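Local coordinates for protein catalase-3 (Neurospora crassa, PDB 4AJ9) that breaks down hydrogen peroxide into oxygen and water with the help of heme, and so probably protects the cell from peroxide damage, at residues D354-L357 / N358-R361; Q52-D55 / H56-I59; N364-L368 / P369-P373; V158-P162 / D163-P167. All blocks are in the same frame, centred on the assembly; numbering follows the deposited sequence. Where two conformers were deposited one is given.

Contact 1: residues D354-L357 / N358-R361; sequences DTQL and NRHR. With HEM (protoporphyrin IX containing Fe), chain Y.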
loop_
_atom_site.group_PDB
_atom_site.type_symbol
_atom_site.label_atom_id
_atom_site.label_comp_id
_atom_site.label_asym_id
_atom_site.label_seq_id
_atom_site.Cartn_x
_atom_site.Cartn_y
_atom_site.Cartn_z
ATOM N N ASP C 354 5.873 10.373 -9.313
ATOM C CA ASP C 354 5.278 9.034 -9.333
ATOM C C ASP C 354 5.906 8.115 -8.284
ATOM O O ASP C 354 5.207 7.381 -7.598
ATOM C CB ASP C 354 5.437 8.419 -10.724
ATOM C CG ASP C 354 5.134 6.937 -10.744
ATOM O OD1 ASP C 354 4.046 6.548 -10.283
ATOM O OD2 ASP C 354 6.005 6.158 -11.186
ATOM N N THR C 355 7.229 8.162 -8.161
ATOM C CA THR C 355 7.929 7.245 -7.255
ATOM C C THR C 355 7.567 7.451 -5.775
ATOM O O THR C 355 7.685 6.517 -4.965
ATOM C CB THR C 355 9.454 7.312 -7.434
ATOM O OG1 THR C 355 10.059 6.123 -6.901
ATOM C CG2 THR C 355 10.018 8.541 -6.733
ATOM N N GLN C 356 7.114 8.653 -5.428
ATOM C CA GLN C 356 6.701 8.926 -4.050
ATOM C C GLN C 356 5.511 8.057 -3.652
ATOM O O GLN C 356 5.352 7.696 -2.492
ATOM C CB GLN C 356 6.336 10.400 -3.863
ATOM C CG GLN C 356 7.459 11.375 -4.216
ATOM C CD GLN C 356 8.788 10.967 -3.619
ATOM O OE1 GLN C 356 8.837 10.363 -2.539
ATOM N NE2 GLN C 356 9.880 11.283 -4.323
ATOM N N LEU C 357 4.663 7.750 -4.626
ATOM C CA LEU C 357 3.532 6.870 -4.395
ATOM C C LEU C 357 4.005 5.493 -3.957
ATOM O O LEU C 357 3.352 4.836 -3.146
ATOM C CB LEU C 357 2.679 6.742 -5.660
ATOM C CG LEU C 357 2.001 8.002 -6.173
ATOM C CD1 LEU C 357 1.445 7.778 -7.583
ATOM C CD2 LEU C 357 0.916 8.469 -5.202
ATOM N N ASN C 358 5.144 5.048 -4.486
ATOM C CA ASN C 358 5.690 3.761 -4.063
ATOM C C ASN C 358 6.311 3.842 -2.672
ATOM O O ASN C 358 5.998 3.043 -1.789
ATOM C CB ASN C 358 6.748 3.241 -5.043
ATOM C CG ASN C 358 7.145 1.803 -4.753
ATOM O OD1 ASN C 358 6.317 0.905 -4.846
ATOM N ND2 ASN C 358 8.418 1.579 -4.395
ATOM N N ARG C 359 7.188 4.817 -2.483
ATOM C CA ARG C 359 7.899 4.931 -1.221
ATOM C C ARG C 359 6.951 5.233 -0.063
ATOM O O ARG C 359 7.093 4.673 1.024
ATOM C CB ARG C 359 8.980 5.999 -1.325
ATOM C CG ARG C 359 10.076 5.851 -0.297
ATOM C CD ARG C 359 11.429 6.144 -0.930
ATOM N NE ARG C 359 11.609 7.561 -1.230
ATOM C CZ ARG C 359 11.783 8.510 -0.312
ATOM N NH1 ARG C 359 11.777 8.201 0.979
ATOM N NH2 ARG C 359 11.947 9.775 -0.689
ATOM N N HIS C 360 5.985 6.120 -0.295
ATOM C CA HIS C 360 5.086 6.558 0.775
ATOM C C HIS C 360 3.711 5.901 0.775
ATOM O O HIS C 360 2.887 6.176 1.651
ATOM C CB HIS C 360 4.959 8.086 0.792
ATOM C CG HIS C 360 6.234 8.788 1.165
ATOM N ND1 HIS C 360 6.733 8.780 2.450
ATOM C CD2 HIS C 360 7.117 9.501 0.423
ATOM C CE1 HIS C 360 7.862 9.470 2.488
ATOM N NE2 HIS C 360 8.118 9.917 1.272
ATOM N N ARG C 361 3.457 5.042 -0.204
ATOM C CA ARG C 361 2.176 4.322 -0.288
ATOM C C ARG C 361 0.932 5.200 -0.119
ATOM O O ARG C 361 -0.005 4.837 0.596
ATOM C CB ARG C 361 2.128 3.190 0.745
ATOM C CG ARG C 361 2.786 1.897 0.299
ATOM C CD ARG C 361 4.305 2.027 0.225
ATOM N NE ARG C 361 4.916 0.903 -0.485
ATOM C CZ ARG C 361 4.668 0.602 -1.759
ATOM N NH1 ARG C 361 3.829 1.345 -2.466
ATOM N NH2 ARG C 361 5.263 -0.430 -2.322
HETATM C CHA HEM Y . 16.729 10.070 -6.729
HETATM C CHB HEM Y . 19.893 13.099 -8.853
HETATM C CHC HEM Y . 18.480 11.465 -13.189
HETATM C CHD HEM Y . 14.772 9.143 -11.108
HETATM C C1A HEM Y . 17.740 10.999 -6.909
HETATM C C2A HEM Y . 18.501 11.671 -5.862
HETATM C C3A HEM Y . 19.383 12.493 -6.456
HETATM C C4A HEM Y . 19.197 12.389 -7.890
HETATM C CMA HEM Y . 20.414 13.421 -5.768
HETATM C CAA HEM Y . 18.342 11.419 -4.338
HETATM C CBA HEM Y . 17.489 12.493 -3.670
HETATM C CGA HEM Y . 17.475 12.233 -2.187
HETATM O O1A HEM Y . 16.420 11.809 -1.656
HETATM O O2A HEM Y . 18.530 12.441 -1.529
HETATM C C1B HEM Y . 19.745 12.963 -10.221
HETATM C C2B HEM Y . 20.395 13.778 -11.232
HETATM C C3B HEM Y . 20.025 13.314 -12.436
HETATM C C4B HEM Y . 19.108 12.213 -12.217
HETATM C CMB HEM Y . 21.356 14.939 -10.888
HETATM C CAB HEM Y . 20.399 13.841 -13.843
HETATM C CBB HEM Y . 20.748 15.121 -14.020
HETATM C C1C HEM Y . 17.310 10.769 -12.999
HETATM C C2C HEM Y . 16.383 10.349 -14.039
HETATM C C3C HEM Y . 15.382 9.694 -13.444
HETATM C C4C HEM Y . 15.612 9.718 -12.022
HETATM C CMC HEM Y . 16.572 10.577 -15.550
HETATM C CAC HEM Y . 14.125 9.086 -14.078
HETATM C CBC HEM Y . 13.592 9.666 -15.155
HETATM C C1D HEM Y . 14.951 9.157 -9.755
HETATM C C2D HEM Y . 14.051 8.534 -8.819
HETATM C C3D HEM Y . 14.662 8.821 -7.455
HETATM C C4D HEM Y . 15.860 9.593 -7.703
HETATM C CMD HEM Y . 12.763 7.755 -9.157
HETATM C CAD HEM Y . 14.102 8.393 -6.089
HETATM C CBD HEM Y . 13.318 9.581 -5.541
HETATM C CGD HEM Y . 12.640 9.186 -4.257
HETATM O O1D HEM Y . 12.302 10.097 -3.464
HETATM O O2D HEM Y . 12.468 7.963 -4.018
HETATM N NA HEM Y . 18.192 11.468 -8.125
HETATM N NB HEM Y . 18.970 12.030 -10.860
HETATM N NC HEM Y . 16.801 10.369 -11.782
HETATM N ND HEM Y . 15.992 9.772 -9.074
HETATM FE FE HEM Y . 17.452 11.009 -9.946
#

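Contact 2: residues Q52-D55 / H56-I59; sequences QHFD and HERI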
loop_
_atom_site.group_PDB
_atom_site.type_symbol
_atom_site.label_atom_id
_atom_site.label_comp_id
_atom_site.label_asym_id
_atom_site.label_seq_id
_atom_site.Cartn_x
_atom_site.Cartn_y
_atom_site.Cartn_z
ATOM N N GLN C 52 2.729 -5.017 15.999
ATOM C CA GLN C 52 2.234 -4.549 14.707
ATOM C C GLN C 52 3.039 -3.330 14.289
ATOM O O GLN C 52 3.474 -3.233 13.133
ATOM C CB GLN C 52 0.734 -4.212 14.710
ATOM C CG GLN C 52 0.249 -3.794 13.319
ATOM C CD GLN C 52 -1.232 -3.486 13.273
ATOM O OE1 GLN C 52 -2.053 -4.385 13.167
ATOM N NE2 GLN C 52 -1.576 -2.212 13.341
ATOM N N HIS C 53 3.261 -2.399 15.213
ATOM C CA HIS C 53 4.032 -1.233 14.816
ATOM C C HIS C 53 5.440 -1.618 14.395
ATOM O O HIS C 53 5.915 -1.182 13.360
ATOM C CB HIS C 53 4.055 -0.124 15.865
ATOM C CG HIS C 53 4.240 1.230 15.254
ATOM N ND1 HIS C 53 5.479 1.720 14.890
ATOM C CD2 HIS C 53 3.341 2.171 14.881
ATOM C CE1 HIS C 53 5.335 2.913 14.339
ATOM N NE2 HIS C 53 4.048 3.211 14.321
ATOM N N PHE C 54 6.099 -2.448 15.198
ATOM C CA PHE C 54 7.407 -2.957 14.842
ATOM C C PHE C 54 7.403 -3.634 13.469
ATOM O O PHE C 54 8.242 -3.324 12.619
ATOM C CB PHE C 54 7.922 -3.945 15.885
ATOM C CG PHE C 54 9.216 -4.588 15.480
ATOM C CD1 PHE C 54 10.411 -3.895 15.593
ATOM C CD2 PHE C 54 9.232 -5.856 14.952
ATOM C CE1 PHE C 54 11.604 -4.479 15.204
ATOM C CE2 PHE C 54 10.415 -6.444 14.543
ATOM C CZ PHE C 54 11.603 -5.754 14.673
ATOM N N ASP C 55 6.451 -4.550 13.267
ATOM C CA ASP C 55 6.349 -5.349 12.038
ATOM C C ASP C 55 6.232 -4.477 10.794
ATOM O O ASP C 55 6.595 -4.897 9.715
ATOM C CB ASP C 55 5.112 -6.270 12.060
ATOM C CG ASP C 55 5.189 -7.373 13.119
ATOM O OD1 ASP C 55 6.282 -7.620 13.645
ATOM O OD2 ASP C 55 4.142 -8.014 13.411
ATOM N N HIS C 56 5.685 -3.284 10.940
ATOM C CA HIS C 56 5.443 -2.434 9.773
ATOM C C HIS C 56 6.359 -1.217 9.702
ATOM O O HIS C 56 6.013 -0.211 9.075
ATOM C CB HIS C 56 3.980 -1.982 9.739
ATOM C CG HIS C 56 3.011 -3.098 9.497
ATOM N ND1 HIS C 56 2.333 -3.245 8.306
ATOM C CD2 HIS C 56 2.626 -4.134 10.280
ATOM C CE1 HIS C 56 1.547 -4.308 8.375
ATOM N NE2 HIS C 56 1.708 -4.867 9.565
ATOM N N GLU C 57 7.542 -1.316 10.305
ATOM C CA GLU C 57 8.432 -0.161 10.394
ATOM C C GLU C 57 9.019 0.280 9.056
ATOM O O GLU C 57 9.198 1.470 8.825
ATOM C CB GLU C 57 9.576 -0.410 11.399
ATOM C CG GLU C 57 9.194 -0.133 12.860
ATOM C CD GLU C 57 10.349 -0.371 13.834
ATOM O OE1 GLU C 57 11.522 -0.517 13.383
ATOM O OE2 GLU C 57 10.077 -0.425 15.055
ATOM N N ARG C 58 9.322 -0.676 8.185
ATOM C CA ARG C 58 10.107 -0.387 6.990
ATOM C C ARG C 58 9.252 0.152 5.842
ATOM O O ARG C 58 8.099 -0.250 5.665
ATOM C CB ARG C 58 10.861 -1.637 6.535
ATOM C CG ARG C 58 11.786 -2.232 7.602
ATOM C CD ARG C 58 12.986 -1.326 7.967
ATOM N NE ARG C 58 13.741 -1.987 9.027
ATOM C CZ ARG C 58 13.599 -1.735 10.329
ATOM N NH1 ARG C 58 12.811 -0.748 10.749
ATOM N NH2 ARG C 58 14.296 -2.439 11.216
ATOM N N ILE C 59 9.826 1.071 5.073
ATOM C CA ILE C 59 9.212 1.508 3.831
ATOM C C ILE C 59 10.242 1.227 2.738
ATOM O O ILE C 59 11.431 1.041 3.027
ATOM C CB ILE C 59 8.834 3.011 3.865
ATOM C CG1 ILE C 59 10.092 3.885 3.817
ATOM C CG2 ILE C 59 8.000 3.332 5.100
ATOM C CD1 ILE C 59 9.796 5.371 3.868
HETATM O O HOH W 1 7.726 0.447 16.091
HETATM O O HOH W 2 8.630 -3.673 8.502
#

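Contact 3: residues N364-L368 / P369-P373; sequences NFEQL and PINRP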
loop_
_atom_site.group_PDB
_atom_site.type_symbol
_atom_site.label_atom_id
_atom_site.label_comp_id
_atom_site.label_asym_id
_atom_site.label_seq_id
_atom_site.Cartn_x
_atom_site.Cartn_y
_atom_site.Cartn_z
ATOM N N ASN C 364 -0.470 11.675 -0.043
ATOM C CA ASN C 364 -0.345 12.791 0.891
ATOM C C ASN C 364 1.044 12.987 1.499
ATOM O O ASN C 364 1.181 13.612 2.551
ATOM C CB ASN C 364 -1.419 12.691 1.985
ATOM C CG ASN C 364 -2.797 13.074 1.464
ATOM O OD1 ASN C 364 -2.958 14.143 0.874
ATOM N ND2 ASN C 364 -3.789 12.193 1.650
ATOM N N PHE C 365 2.069 12.475 0.827
ATOM C CA PHE C 365 3.440 12.574 1.329
ATOM C C PHE C 365 3.902 14.018 1.493
ATOM O O PHE C 365 4.822 14.286 2.275
ATOM C CB PHE C 365 4.400 11.810 0.404
ATOM C CG PHE C 365 4.231 12.163 -1.033
ATOM C CD1 PHE C 365 4.902 13.241 -1.573
ATOM C CD2 PHE C 365 3.355 11.440 -1.840
ATOM C CE1 PHE C 365 4.725 13.583 -2.904
ATOM C CE2 PHE C 365 3.167 11.774 -3.156
ATOM C CZ PHE C 365 3.851 12.849 -3.696
ATOM N N GLU C 366 3.280 14.969 0.787
ATOM C CA GLU C 366 3.704 16.366 0.973
ATOM C C GLU C 366 3.259 16.907 2.336
ATOM O O GLU C 366 3.693 17.983 2.748
ATOM C CB GLU C 366 3.227 17.301 -0.158
ATOM C CG GLU C 366 3.665 16.898 -1.580
ATOM C CD GLU C 366 5.126 17.207 -1.891
ATOM O OE1 GLU C 366 6.013 16.968 -1.043
ATOM O OE2 GLU C 366 5.399 17.696 -3.004
ATOM N N GLN C 367 2.401 16.158 3.025
ATOM C CA GLN C 367 1.926 16.548 4.350
ATOM C C GLN C 367 2.866 16.130 5.488
ATOM O O GLN C 367 2.733 16.614 6.614
ATOM C CB GLN C 367 0.505 16.016 4.592
ATOM C CG GLN C 367 -0.515 16.535 3.594
ATOM C CD GLN C 367 -1.942 16.158 3.956
ATOM O OE1 GLN C 367 -2.185 15.139 4.600
ATOM N NE2 GLN C 367 -2.897 16.992 3.546
ATOM N N LEU C 368 3.831 15.256 5.204
ATOM C CA LEU C 368 4.791 14.857 6.228
ATOM C C LEU C 368 5.569 16.088 6.687
ATOM O O LEU C 368 5.892 16.955 5.881
ATOM C CB LEU C 368 5.750 13.798 5.691
ATOM C CG LEU C 368 5.077 12.478 5.305
ATOM C CD1 LEU C 368 6.066 11.550 4.612
ATOM C CD2 LEU C 368 4.481 11.813 6.544
ATOM N N PRO C 369 5.867 16.174 7.985
ATOM C CA PRO C 369 6.534 17.386 8.484
ATOM C C PRO C 369 7.742 17.805 7.642
ATOM O O PRO C 369 7.885 18.990 7.330
ATOM C CB PRO C 369 6.954 16.987 9.896
ATOM C CG PRO C 369 5.880 15.989 10.314
ATOM C CD PRO C 369 5.619 15.190 9.055
ATOM N N ILE C 370 8.594 16.856 7.270
ATOM C CA ILE C 370 9.826 17.208 6.546
ATOM C C ILE C 370 9.558 17.662 5.104
ATOM O O ILE C 370 10.366 18.380 4.515
ATOM C CB ILE C 370 10.871 16.048 6.570
ATOM C CG1 ILE C 370 12.245 16.526 6.074
ATOM C CG2 ILE C 370 10.382 14.857 5.766
ATOM C CD1 ILE C 370 12.991 17.435 7.065
ATOM N N ASN C 371 8.415 17.255 4.544
ATOM C CA ASN C 371 8.023 17.674 3.195
ATOM C C ASN C 371 7.167 18.944 3.136
ATOM O O ASN C 371 7.074 19.582 2.091
ATOM C CB ASN C 371 7.302 16.537 2.473
ATOM C CG ASN C 371 8.251 15.457 2.015
ATOM O OD1 ASN C 371 9.381 15.742 1.617
ATOM N ND2 ASN C 371 7.801 14.208 2.073
ATOM N N ARG C 372 6.525 19.309 4.244
ATOM C CA ARG C 372 5.665 20.494 4.230
ATOM C C ARG C 372 6.427 21.755 3.848
ATOM O O ARG C 372 7.557 21.965 4.291
ATOM C CB ARG C 372 5.013 20.716 5.599
ATOM C CG ARG C 372 4.011 19.669 6.006
ATOM C CD ARG C 372 3.351 20.078 7.305
ATOM N NE ARG C 372 2.680 21.366 7.151
ATOM C CZ ARG C 372 1.847 21.883 8.045
ATOM N NH1 ARG C 372 1.581 21.218 9.161
ATOM N NH2 ARG C 372 1.280 23.061 7.824
ATOM N N PRO C 373 5.801 22.613 3.029
ATOM C CA PRO C 373 6.362 23.941 2.770
ATOM C C PRO C 373 6.134 24.814 3.988
ATOM O O PRO C 373 5.329 24.427 4.833
ATOM C CB PRO C 373 5.507 24.459 1.609
ATOM C CG PRO C 373 4.177 23.811 1.830
ATOM C CD PRO C 373 4.513 22.414 2.346
HETATM O O HOH W 3 7.816 18.983 -0.426
#

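Contact 4: residues V158-P162 / D163-P167; sequences VKPSP and DNEVP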
loop_
_atom_site.group_PDB
_atom_site.type_symbol
_atom_site.label_atom_id
_atom_site.label_comp_id
_atom_site.label_asym_id
_atom_site.label_seq_id
_atom_site.Cartn_x
_atom_site.Cartn_y
_atom_site.Cartn_z
ATOM N N VAL C 158 23.822 -1.040 -13.960
ATOM C CA VAL C 158 24.767 -0.668 -12.910
ATOM C C VAL C 158 24.475 -1.368 -11.570
ATOM O O VAL C 158 25.391 -1.695 -10.809
ATOM C CB VAL C 158 24.809 0.866 -12.759
ATOM C CG1 VAL C 158 25.403 1.280 -11.434
ATOM C CG2 VAL C 158 25.581 1.481 -13.930
ATOM N N LYS C 159 23.203 -1.622 -11.298
ATOM C CA LYS C 159 22.805 -2.335 -10.080
ATOM C C LYS C 159 23.143 -3.837 -10.170
ATOM O O LYS C 159 23.540 -4.331 -11.231
ATOM C CB LYS C 159 21.333 -2.048 -9.740
ATOM C CG LYS C 159 21.175 -0.834 -8.825
ATOM C CD LYS C 159 19.728 -0.400 -8.651
ATOM C CE LYS C 159 19.603 0.844 -7.761
ATOM N NZ LYS C 159 19.770 0.605 -6.282
ATOM N N PRO C 160 23.032 -4.570 -9.051
ATOM C CA PRO C 160 23.527 -5.958 -9.087
ATOM C C PRO C 160 22.841 -6.823 -10.140
ATOM O O PRO C 160 21.674 -6.605 -10.460
ATOM C CB PRO C 160 23.179 -6.493 -7.687
ATOM C CG PRO C 160 23.110 -5.247 -6.814
ATOM C CD PRO C 160 22.514 -4.194 -7.724
ATOM N N SER C 161 23.576 -7.798 -10.671
ATOM C CA SER C 161 23.015 -8.785 -11.595
ATOM C C SER C 161 21.734 -9.366 -11.011
ATOM O O SER C 161 21.672 -9.689 -9.819
ATOM C CB SER C 161 24.027 -9.902 -11.866
ATOM O OG SER C 161 23.620 -10.725 -12.944
ATOM N N PRO C 162 20.698 -9.496 -11.849
ATOM C CA PRO C 162 19.383 -9.855 -11.304
ATOM C C PRO C 162 19.190 -11.346 -10.981
ATOM O O PRO C 162 18.170 -11.696 -10.372
ATOM C CB PRO C 162 18.407 -9.376 -12.393
ATOM C CG PRO C 162 19.207 -9.411 -13.652
ATOM C CD PRO C 162 20.634 -9.064 -13.255
ATOM N N ASP C 163 20.143 -12.200 -11.361
ATOM C CA ASP C 163 20.052 -13.617 -11.018
ATOM C C ASP C 163 20.481 -13.868 -9.578
ATOM O O ASP C 163 19.767 -14.554 -8.850
ATOM C CB ASP C 163 20.821 -14.533 -11.995
ATOM C CG ASP C 163 22.198 -13.998 -12.366
ATOM O OD1 ASP C 163 22.532 -12.867 -11.972
ATOM O OD2 ASP C 163 22.946 -14.709 -13.081
ATOM N N ASN C 164 21.612 -13.285 -9.171
ATOM C CA ASN C 164 22.164 -13.477 -7.814
ATOM C C ASN C 164 22.278 -12.228 -6.927
ATOM O O ASN C 164 22.745 -12.299 -5.784
ATOM C CB ASN C 164 23.527 -14.196 -7.872
ATOM C CG ASN C 164 24.591 -13.419 -8.650
ATOM O OD1 ASN C 164 24.382 -12.271 -9.045
ATOM N ND2 ASN C 164 25.747 -14.054 -8.866
ATOM N N GLU C 165 21.841 -11.092 -7.448
ATOM C CA GLU C 165 22.010 -9.803 -6.765
ATOM C C GLU C 165 23.448 -9.545 -6.306
ATOM O O GLU C 165 23.701 -9.220 -5.142
ATOM C CB GLU C 165 21.013 -9.628 -5.617
ATOM C CG GLU C 165 20.831 -8.164 -5.214
ATOM C CD GLU C 165 19.785 -7.972 -4.151
ATOM O OE1 GLU C 165 20.033 -8.385 -2.998
ATOM O OE2 GLU C 165 18.712 -7.406 -4.466
ATOM N N VAL C 166 24.373 -9.672 -7.249
ATOM C CA VAL C 166 25.786 -9.352 -7.044
ATOM C C VAL C 166 26.225 -8.528 -8.260
ATOM O O VAL C 166 25.844 -8.854 -9.386
ATOM C CB VAL C 166 26.634 -10.651 -7.010
ATOM C CG1 VAL C 166 28.139 -10.323 -6.981
ATOM C CG2 VAL C 166 26.235 -11.526 -5.827
ATOM N N PRO C 167 27.047 -7.485 -8.059
ATOM C CA PRO C 167 27.677 -7.030 -6.821
ATOM C C PRO C 167 26.995 -5.792 -6.241
ATOM O O PRO C 167 26.383 -5.018 -6.981
ATOM C CB PRO C 167 29.071 -6.625 -7.302
ATOM C CG PRO C 167 28.781 -5.984 -8.626
ATOM C CD PRO C 167 27.598 -6.763 -9.227
HETATM O O HOH W 4 25.688 -2.358 -7.901
#

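Contact 1: residues D354-L357 / N358-R361
Gln-356 bends at its second torsion (chi2 -47°), which carries its amide alongside the ring of His-360 and up to a heme propionate. Arg-359 bends at both chi2 and chi3 (chi3 71°) and sets the NE and NH2 side of its guanidinium against the same propionate. Arg-359 was modelled in two conformers, and this account holds for one of them. Three donors from this helix grip the carboxylate. Arg-359 NE gives a hydrogen bond to HEM O2D at 2.9 Å. Arg-359 NH2 gives one to HEM O1D at 2.8 Å, with that oxygen at the edge of the guanidinium and in its plane. Gln-356 NE2 donates to HEM O1D as well, also over 2.8 Å. Gln-356 OE1 lies at the edge of the His-360 ring, 3.5 Å from its CD2, and the amide and ring planes are 37° apart. OE1 is also bonded to Ser-327 OG, and NE2 to the carbonyl of Tyr-352, so both ends of the amide are fixed. A leucine in place of Gln-356 would probably cost HEM O1D one of its donors and deprive the Ser-327 hydroxyl of a partner. Thr-355 CG2 packs on the propionate arm, 3.7 Å from HEM CBD. The helix itself is held by Arg-359 N to Thr-355 O at 3.0 Å and His-360 N to Gln-356 O at 2.8 Å. This is the heme site of a catalase: helix 343-360 carries Tyr-352, by similarity the axial ligand of the iron, and, one to two turns further on, Gln-356 and Arg-359, which anchor a propionate.

Contact 2: residues Q52-D55 / H56-I59
Gln-52 and His-56 cross obliquely, with the amide plane turned 69° from the imidazole. Gln-52 CG is 3.9 Å from His-56 CD2. The backbone carbonyl of Gln-52 comes closer, its O lying at the ring edge 3.1 Å from the same CD2. His-56 CG stands beside its own backbone N (chi1 -67°), which turns the ring back toward Gln-52. The ring ends at NE2, which bonds to Asp-354 of the second subunit. Phe-54 and Glu-57 form the other pair, the carboxylate plane 73° from the ring. Glu-57 OE2 is 3.5 Å from Phe-54 CD1. A water joins that OE2, at 2.7 Å, to His-53 ND1, at 2.8 Å. OE2 is also bonded to His-156 of the second subunit, while OE1 uses its anti lone pair for a salt bridge to Arg-58 NH1 at 2.9 Å. Both carboxylate oxygens are thus engaged. The backbone beneath tightens: His-56 N bonds to His-53 O at 3.2 Å and only weakly to Gln-52 O, and Glu-57 N bonds to Phe-54 O at 3.1 Å. Such bonds, three residues apart, mark the C-terminal end of helix 45-55. Here the helix end is built into the subunit interface of the catalase tetramer: Asp-55 bonds to Ser-351 of the second subunit and His-53 to Asn-364 of the third.

Contact 3: residues N364-L368 / P369-P373
The backbone carbonyl of Phe-365 is met on both faces. Asn-371 ND2 comes from above one face and bonds to Phe-365 O at 3.0 Å, while Leu-368 N reaches it from the opposite face. The motif is a 3-10 turn, 365-367, followed by a second turn of helical shape, 369-371. The Asn-371 amide plane stands 77° from the carboxylate of Glu-366, and Glu-366 OE1 is 3.8 Å from Asn-371 CB. A water donates to Glu-366 OE1 at 2.8 Å and to Asn-371 O at 2.7 Å, tying the two turns together. Glu-366 OE2 is bonded to His-332, and Asn-371 OD1 to Ser-327 N and Arg-125. An alanine here instead of Asn-371 would probably leave Phe-365 O without its second donor and cost Ser-327 N and Arg-125 the acceptor that OD1 provides. Leu-368 lies alongside Asn-371, its CD1 4.1 Å from ND2. Phe-365 and Leu-368 also pack on helix 343-360. Leu-368 O closes the second turn by accepting from Asn-371 N and, nearly along its C=O axis, from Arg-372 N. Beside that carbonyl, Arg-372 CG rests 3.4 Å from Gln-367 O.

Contact 4: residues V158-P162 / D163-P167
Ser-161 meets Asp-163, Glu-165 and Val-166 through backbone and side-chain hydrogen bonds. Of the backbone bonds, Ser-161 N to Val-166 O is 2.8 Å long, with the donor above the carbonyl plane. Glu-165 N to Ser-161 O has the same length, 2.8 Å, but is bent and weak.

The side-chain bonds centre on Asp-163 OD1. Ser-161 OG donates to it at 2.6 Å, on the syn side and 28° out of the carboxylate plane. Asn-164 N reaches the same oxygen at 3.0 Å from the opposite face. Two donors thus hold one oxygen and limit the rotation of the carboxylate. Asp-163 CG sits between its backbone N and carbonyl carbon (chi1 44°), the crowded position, and this folds the group back toward Ser-161. Asn-164 OD1 accepts a weak bond from Val-166 N at 3.2 Å, which makes an Asx turn.

Packing is carried by Pro-160. Its CB touches Glu-165 CG at 3.8 Å, and its CG lies 3.3 Å from Pro-167 O. The chain reverses between Ser-161 and Val-166, with Glu-165 at positive phi; the cis peptide before Pro-167 follows the turn.

The charged end of Glu-165 turns to another chain: OE1 forms a salt bridge with Arg-256 of the second subunit. Ser-161, Pro-162 and Asp-163 pack on the fourth subunit, against Ile-394 and His-396. The contact is a proline-rich turn in the loop between helices 151-158 and 174-182, set among subunits of the catalase tetramer.

In the fold
Contacts 1, 2 and 3 are buried, and contact 4 lies nearer the surface. Contact 1 touches contact 3: His-360 and Gln-356 pack on Leu-368 and Phe-365, so the loop after helix 343-360 folds back on that helix. Contact 2 meets contact 1 where Ile-59 reaches the backbone of Arg-359. It also joins other subunits to both elements, through Asp-354 of the second and Asn-364 of the third. Contact 1 is ionic at the heme. Contact 2 is carboxylate and histidine chemistry at an interface. Contact 3 relies mainly on amide and carbonyl bonds, with one carboxylate joined through water. Contact 4 combines prolines with a serine-aspartate pair, about 24 Å from contact 1 between centres.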